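Local coordinates for type I modular polyketide synthase (Streptomyces albus subsp. albus, PDB 6IYT), which probably selects a malonyl-type extender unit, likely ethylmalonyl, from its coenzyme A ester and transfers it for assembly of the polyketide salinomycin, at residues 250-255 against 311-316; 273-278 against 290-295. One frame throughout, in Å; residues are numbered along the deposited sequence.

Contact 1. Residues 250-255 against 311-316; sequences GAVASV and KVIGST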
ATOM      1  N   GLY A 250      19.660 -17.147  -3.687  1.00  7.10           N
ATOM      2  CA  GLY A 250      18.332 -17.411  -3.171  1.00  6.34           C
ATOM      3  C   GLY A 250      17.333 -16.384  -3.622  1.00  6.85           C
ATOM      4  O   GLY A 250      17.700 -15.379  -4.196  1.00  5.97           O
ATOM      5  N   ALA A 251      16.056 -16.671  -3.373  1.00  7.33           N
ATOM      6  CA  ALA A 251      15.006 -15.741  -3.590  1.00  6.66           C
ATOM      7  C   ALA A 251      13.821 -16.115  -2.685  1.00  6.88           C
ATOM      8  O   ALA A 251      13.938 -16.992  -1.808  1.00  6.81           O
ATOM      9  CB  ALA A 251      14.612 -15.734  -5.053  1.00  8.33           C
ATOM     10  N   VAL A 252      12.714 -15.406  -2.837  1.00  6.73           N
ATOM     11  CA  VAL A 252      11.489 -15.717  -2.119  1.00  8.76           C
ATOM     12  C   VAL A 252      10.317 -15.865  -3.105  1.00 10.94           C
ATOM     13  O   VAL A 252      10.234 -15.137  -4.035  1.00  9.63           O
ATOM     14  CB  VAL A 252      11.092 -14.589  -1.170  1.00 11.28           C
ATOM     15  CG1 VAL A 252       9.761 -14.838  -0.500  1.00 18.27           C
ATOM     16  CG2 VAL A 252      12.171 -14.358  -0.143  1.00 10.51           C
ATOM     17  N   ALA A 253       9.475 -16.829  -2.815  1.00  8.09           N
ATOM     18  CA  ALA A 253       8.290 -17.100  -3.615  1.00  9.24           C
ATOM     19  C   ALA A 253       7.040 -16.984  -2.773  1.00 10.44           C
ATOM     20  O   ALA A 253       7.018 -17.355  -1.608  1.00  8.84           O
ATOM     21  CB  ALA A 253       8.369 -18.501  -4.227  1.00  8.91           C
ATOM     22  N   SER A 254       5.980 -16.478  -3.373  1.00  9.43           N
ATOM     23  CA  SER A 254       4.671 -16.571  -2.790  1.00  9.20           C
ATOM     24  C   SER A 254       4.043 -17.925  -3.155  1.00 10.19           C
ATOM     25  O   SER A 254       4.145 -18.366  -4.292  1.00  9.22           O
ATOM     26  CB  SER A 254       3.808 -15.453  -3.315  1.00 12.06           C
ATOM     27  OG  SER A 254       3.842 -15.501  -4.714  1.00 16.63           O
ATOM     28  N   VAL A 255       3.269 -18.475  -2.232  1.00  9.34           N
ATOM     29  CA  VAL A 255       2.577 -19.756  -2.453  1.00  8.93           C
ATOM     30  C   VAL A 255       1.221 -19.688  -1.833  1.00  9.60           C
ATOM     31  O   VAL A 255       1.104 -19.399  -0.662  1.00  8.09           O
ATOM     32  CB  VAL A 255       3.329 -20.911  -1.780  1.00 10.37           C
ATOM     33  CG1 VAL A 255       2.538 -22.214  -1.919  1.00 10.63           C
ATOM     34  CG2 VAL A 255       4.730 -21.044  -2.356  1.00 11.07           C
ATOM     35  N   LYS A 311       4.704 -18.236  -7.265  1.00 10.37           N
ATOM     36  CA  LYS A 311       5.494 -17.383  -8.105  1.00 11.42           C
ATOM     37  C   LYS A 311       6.686 -16.864  -7.319  1.00 10.20           C
ATOM     38  O   LYS A 311       6.529 -16.453  -6.156  1.00  9.66           O
ATOM     39  CB  LYS A 311       4.621 -16.221  -8.575  1.00 15.31           C
ATOM     40  CG  LYS A 311       5.364 -14.977  -8.964  1.00 25.02           C
ATOM     41  CD  LYS A 311       4.421 -13.793  -9.104  1.00 26.31           C
ATOM     42  CE  LYS A 311       5.184 -12.564  -9.547  1.00 32.62           C
ATOM     43  NZ  LYS A 311       4.315 -11.359  -9.505  1.00 43.99           N
ATOM     44  N   VAL A 312       7.859 -16.837  -7.964  1.00  9.85           N
ATOM     45  CA  VAL A 312       9.034 -16.159  -7.394  1.00 10.66           C
ATOM     46  C   VAL A 312       8.818 -14.643  -7.438  1.00 10.37           C
ATOM     47  O   VAL A 312       8.395 -14.094  -8.481  1.00 11.11           O
ATOM     48  CB  VAL A 312      10.315 -16.507  -8.156  1.00 12.32           C
ATOM     49  CG1 VAL A 312      11.515 -15.762  -7.569  1.00 14.72           C
ATOM     50  CG2 VAL A 312      10.550 -18.005  -8.151  1.00 13.10           C
ATOM     51  N   ILE A 313       9.062 -13.976  -6.315  1.00  9.45           N
ATOM     52  CA  ILE A 313       8.818 -12.523  -6.191  1.00 11.38           C
ATOM     53  C   ILE A 313      10.030 -11.757  -6.781  1.00 11.32           C
ATOM     54  O   ILE A 313      11.199 -12.120  -6.544  1.00 10.26           O
ATOM     55  CB  ILE A 313       8.615 -12.117  -4.731  1.00  9.87           C
ATOM     56  CG1 ILE A 313       7.367 -12.803  -4.141  1.00  9.93           C
ATOM     57  CG2 ILE A 313       8.530 -10.595  -4.557  1.00 10.81           C
ATOM     58  CD1 ILE A 313       7.249 -12.635  -2.636  1.00 10.61           C
ATOM     59  N   GLY A 314       9.739 -10.849  -7.699  1.00 12.21           N
ATOM     60  CA  GLY A 314      10.781 -10.192  -8.485  1.00 13.06           C
ATOM     61  C   GLY A 314      11.878  -9.562  -7.634  1.00  9.45           C
ATOM     62  O   GLY A 314      11.596  -8.858  -6.700  1.00  9.95           O
ATOM     63  N   SER A 315      13.128  -9.849  -7.998  1.00 10.63           N
ATOM     64  CA  SER A 315      14.304  -9.222  -7.468  1.00  9.18           C
ATOM     65  C   SER A 315      14.591  -9.554  -6.016  1.00  8.85           C
ATOM     66  O   SER A 315      15.440  -8.925  -5.398  1.00  8.80           O
ATOM     67  CB  SER A 315      14.251  -7.718  -7.644  1.00 13.09           C
ATOM     68  OG  SER A 315      14.154  -7.371  -9.035  1.00 13.53           O
ATOM     69  N   THR A 316      13.945 -10.573  -5.486  1.00  9.39           N
ATOM     70  CA  THR A 316      14.146 -10.927  -4.096  1.00  7.33           C
ATOM     71  C   THR A 316      15.388 -11.787  -3.933  1.00  6.90           C
ATOM     72  O   THR A 316      15.874 -12.417  -4.902  1.00  7.53           O
ATOM     73  CB  THR A 316      12.965 -11.682  -3.530  1.00  8.84           C
ATOM     74  OG1 THR A 316      12.669 -12.815  -4.371  1.00  8.59           O
ATOM     75  CG2 THR A 316      11.733 -10.742  -3.433  1.00  9.49           C
TER
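An antiparallel pairing of strands that gives way to a tight turn joins Val252 and its neighbours in strand 251-255 to Lys311, Val312 and Ile313, at the edge of the small mixed sheet. Ser254 and Lys311 form a hydrogen-bonded pair, with Ser254 N 2.8 Å from Lys311 O and Lys311 N 3.0 Å from Ser254 O. Ala253 and Val312 follow as the non-hydrogen-bonded pair, and the methyl of Ala253 fits where the backbones come closest. Next, Ile313 N reaches Val252 O at 2.8 Å in an almost straight bond (171°), lying in the plane of that carbonyl.

Here the ladder changes character. Val252 N finds a side chain, Thr316 OG1, at 3.0 Å, and the same hydroxyl donates to Ile313 O over 2.7 Å. The oxygen is thus inserted between two backbone groups, bridging the strand to both ends of the type II turn Ile313-Thr316. A chi1 of 53° turns OG1 back over the turn, between Val252 N and Ile313 O. A hydroxyl suits this place because it can accept from the one and donate to the other, and threonine supplies it where the turn's own backbone bond is weak. Beside it, Val252 CG1 and Ile313 CD1 lie 4.0 Å apart, two branched side chains running alongside each other. Lys311 leads its extended chain away toward solvent, as suits a charged residue on an edge strand.

On the face carrying Ala251, Ala253 and Val312, helix 293-305 covers the two alanines through Leu296 and Val300, small methyls leaving room for the helix. Ile313 and Thr316 meet the loop at Gln128, while strand 286-291 flanks strand 251-255 along its far edge.

Contact 2. Residues 273-278 against 290-295; sequences AEVLSI and AGQVAA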
ATOM      1  N   ALA A 273      20.649 -29.819   5.020  1.00 21.62           N
ATOM      2  CA  ALA A 273      20.805 -28.458   5.519  1.00 21.49           C
ATOM      3  C   ALA A 273      19.557 -27.714   5.123  1.00 17.76           C
ATOM      4  O   ALA A 273      18.730 -28.251   4.381  1.00 16.29           O
ATOM      5  CB  ALA A 273      22.039 -27.807   4.903  1.00 24.40           C
ATOM      6  N   GLU A 274      19.317 -26.557   5.730  1.00 16.74           N
ATOM      7  CA  GLU A 274      18.162 -25.752   5.335  1.00 15.82           C
ATOM      8  C   GLU A 274      18.347 -25.256   3.903  1.00 14.32           C
ATOM      9  O   GLU A 274      19.283 -24.506   3.620  1.00 18.46           O
ATOM     10  CB  GLU A 274      17.984 -24.574   6.270  1.00 17.19           C
ATOM     11  CG  GLU A 274      16.746 -23.727   5.960  1.00 18.98           C
ATOM     12  CD  GLU A 274      16.654 -22.500   6.838  1.00 22.34           C
ATOM     13  OE1 GLU A 274      16.872 -21.379   6.328  1.00 15.33           O
ATOM     14  OE2 GLU A 274      16.296 -22.658   8.016  1.00 24.93           O
ATOM     15  N   VAL A 275      17.452 -25.652   3.005  1.00 10.43           N
ATOM     16  CA  VAL A 275      17.542 -25.219   1.606  1.00  8.97           C
ATOM     17  C   VAL A 275      16.353 -24.293   1.291  1.00  8.78           C
ATOM     18  O   VAL A 275      16.514 -23.250   0.634  1.00 10.82           O
ATOM     19  CB  VAL A 275      17.583 -26.418   0.654  1.00  9.48           C
ATOM     20  CG1 VAL A 275      17.431 -25.976  -0.794  1.00 10.22           C
ATOM     21  CG2 VAL A 275      18.890 -27.193   0.849  1.00  9.94           C
ATOM     22  N   LEU A 276      15.184 -24.669   1.801  1.00  7.67           N
ATOM     23  CA  LEU A 276      13.981 -23.886   1.694  1.00  7.79           C
ATOM     24  C   LEU A 276      13.330 -23.780   3.070  1.00  9.57           C
ATOM     25  O   LEU A 276      13.374 -24.731   3.888  1.00  9.39           O
ATOM     26  CB  LEU A 276      12.973 -24.560   0.740  1.00  7.80           C
ATOM     27  CG  LEU A 276      13.385 -24.749  -0.710  1.00  8.15           C
ATOM     28  CD1 LEU A 276      12.224 -25.349  -1.457  1.00  9.24           C
ATOM     29  CD2 LEU A 276      13.788 -23.418  -1.339  1.00  9.12           C
ATOM     30  N   SER A 277      12.656 -22.676   3.312  1.00  8.94           N
ATOM     31  CA  SER A 277      11.988 -22.473   4.585  1.00  8.69           C
ATOM     32  C   SER A 277      10.905 -21.459   4.475  1.00  8.37           C
ATOM     33  O   SER A 277      10.900 -20.640   3.584  1.00  7.32           O
ATOM     34  CB  SER A 277      12.985 -22.060   5.680  1.00 11.04           C
ATOM     35  OG  SER A 277      13.641 -20.900   5.343  1.00 17.34           O
ATOM     36  N   ILE A 278       9.907 -21.576   5.313  1.00  7.18           N
ATOM     37  CA  ILE A 278       8.819 -20.630   5.242  1.00  8.09           C
ATOM     38  C   ILE A 278       9.300 -19.272   5.739  1.00  9.35           C
ATOM     39  O   ILE A 278       9.869 -19.147   6.879  1.00  8.30           O
ATOM     40  CB  ILE A 278       7.601 -21.124   6.036  1.00 10.03           C
ATOM     41  CG1 ILE A 278       6.977 -22.323   5.308  1.00 12.47           C
ATOM     42  CG2 ILE A 278       6.600 -20.013   6.224  1.00 11.80           C
ATOM     43  CD1 ILE A 278       5.641 -22.738   5.853  1.00 15.90           C
ATOM     44  N   ALA A 290      11.418 -18.946   1.288  1.00  6.74           N
ATOM     45  CA  ALA A 290      12.741 -18.451   0.927  1.00  6.33           C
ATOM     46  C   ALA A 290      13.698 -19.609   0.725  1.00  7.63           C
ATOM     47  O   ALA A 290      13.648 -20.588   1.447  1.00  7.43           O
ATOM     48  CB  ALA A 290      13.277 -17.536   2.025  1.00  7.73           C
ATOM     49  N   GLY A 291      14.660 -19.435  -0.168  1.00  6.41           N
ATOM     50  CA  GLY A 291      15.790 -20.321  -0.207  1.00  7.21           C
ATOM     51  C   GLY A 291      16.483 -20.335  -1.548  1.00  7.71           C
ATOM     52  O   GLY A 291      16.234 -19.481  -2.411  1.00  7.05           O
ATOM     53  N   GLN A 292      17.239 -21.397  -1.781  1.00  8.21           N
ATOM     54  CA  GLN A 292      18.077 -21.517  -2.962  1.00  8.94           C
ATOM     55  C   GLN A 292      17.211 -21.438  -4.222  1.00  8.53           C
ATOM     56  O   GLN A 292      16.126 -21.985  -4.258  1.00  8.46           O
ATOM     57  CB  GLN A 292      18.803 -22.862  -2.896  1.00 11.91           C
ATOM     58  CG  GLN A 292      19.633 -23.180  -4.098  1.00 17.35           C
ATOM     59  CD  GLN A 292      19.739 -24.671  -4.320  1.00 22.74           C
ATOM     60  OE1 GLN A 292      18.917 -25.241  -5.024  1.00 20.03           O
ATOM     61  NE2 GLN A 292      20.528 -25.324  -3.482  1.00 22.98           N
ATOM     62  N   VAL A 293      17.707 -20.757  -5.253  1.00  8.99           N
ATOM     63  CA  VAL A 293      16.885 -20.456  -6.434  1.00  9.94           C
ATOM     64  C   VAL A 293      16.430 -21.725  -7.159  1.00 10.84           C
ATOM     65  O   VAL A 293      15.261 -21.861  -7.501  1.00 10.48           O
ATOM     66  CB  VAL A 293      17.640 -19.550  -7.423  1.00 10.58           C
ATOM     67  CG1 VAL A 293      16.815 -19.343  -8.700  1.00 13.96           C
ATOM     68  CG2 VAL A 293      17.958 -18.221  -6.763  1.00 11.59           C
ATOM     69  N   ALA A 294      17.351 -22.650  -7.384  1.00 12.71           N
ATOM     70  CA  ALA A 294      17.015 -23.873  -8.134  1.00 12.80           C
ATOM     71  C   ALA A 294      15.923 -24.673  -7.433  1.00 10.90           C
ATOM     72  O   ALA A 294      14.916 -25.064  -8.058  1.00  9.39           O
ATOM     73  CB  ALA A 294      18.254 -24.727  -8.328  1.00 16.14           C
ATOM     74  N   ALA A 295      16.087 -24.874  -6.137  1.00 10.34           N
ATOM     75  CA  ALA A 295      15.087 -25.580  -5.324  1.00  9.51           C
ATOM     76  C   ALA A 295      13.759 -24.825  -5.323  1.00 10.40           C
ATOM     77  O   ALA A 295      12.652 -25.422  -5.408  1.00  8.41           O
ATOM     78  CB  ALA A 295      15.605 -25.738  -3.914  1.00 10.71           C
TER
HETATM   79  O   HOH W   1      15.728 -21.482   3.442  1.00 16.09           O
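The carboxamide of Gln292 has Val275 CG1 over one of its faces, the methyl lying 4.2 Å from Gln292 NE2, and a backbone N-H at its edge. That donor is Ala295 N, which meets a lone pair of Gln292 OE1 in the amide plane at 3.1 Å. Gln292 is the N-cap of helix 293-305, and this bond occupies an amide that has no carbonyl of the preceding turn to use. Its CG stands anti to the backbone N (chi1 176°), which lays the chain alongside Val275. The carboxylate of Glu274 is held through OE1 by Ala322 N and by a water that also bonds to Ser277 OG and Ala290 O, so that a short polar chain ties it to the strand pair.

The backbones pair as antiparallel strands. Ser277 and Ala290 exchange both bonds, Ala290 N to Ser277 O being 2.9 Å, and Gln292 N adds a bond to Val275 O at 3.1 Å. Between them Leu276 faces Gly291, whose CA comes within 3.1 Å of Val275 O; the backbone angles of Gly291, and the carbonyl pressed against its CA, suit a residue without a side chain. The space beside it is taken by Leu276 CD2, 3.9 Å from Gly291 CA. Ala295 CB then closes the group, 3.6 Å from Val275 CG1 and also against Leu276 CD2: a methyl just large enough to touch both as the helix turns over the strand. Leu276 also packs on Phe269 and Ile266.

Such pairing at the open end of a beta hairpin, where strand 286-291 passes through a capped turn into a helix packed on the sheet, fits the ferredoxin-like small subdomain of acyltransferases.

Contacts 1 and 2 belong to one sheet, their centres 11 Å apart. Strands 251-255 and 286-291 are neighbours in it: Ala251 N lies 3.0 Å from Gly291 O, a probable hydrogen bond, and Val252 CG2 packs 4.0 Å from Ala290 CB. Contact 1 adds the edge strand on one side, contact 2 the hairpin partner on the other, and helix 293-305, begun in contact 2, runs back to strand 310-312. The resulting order, with the last strand beside the first, is that of a ferredoxin-like beta-alpha-beta-beta-alpha-beta fold. The side chain of Val252 in contact 1 lies near, without touching, the probable nucleophile elbow around Ser213.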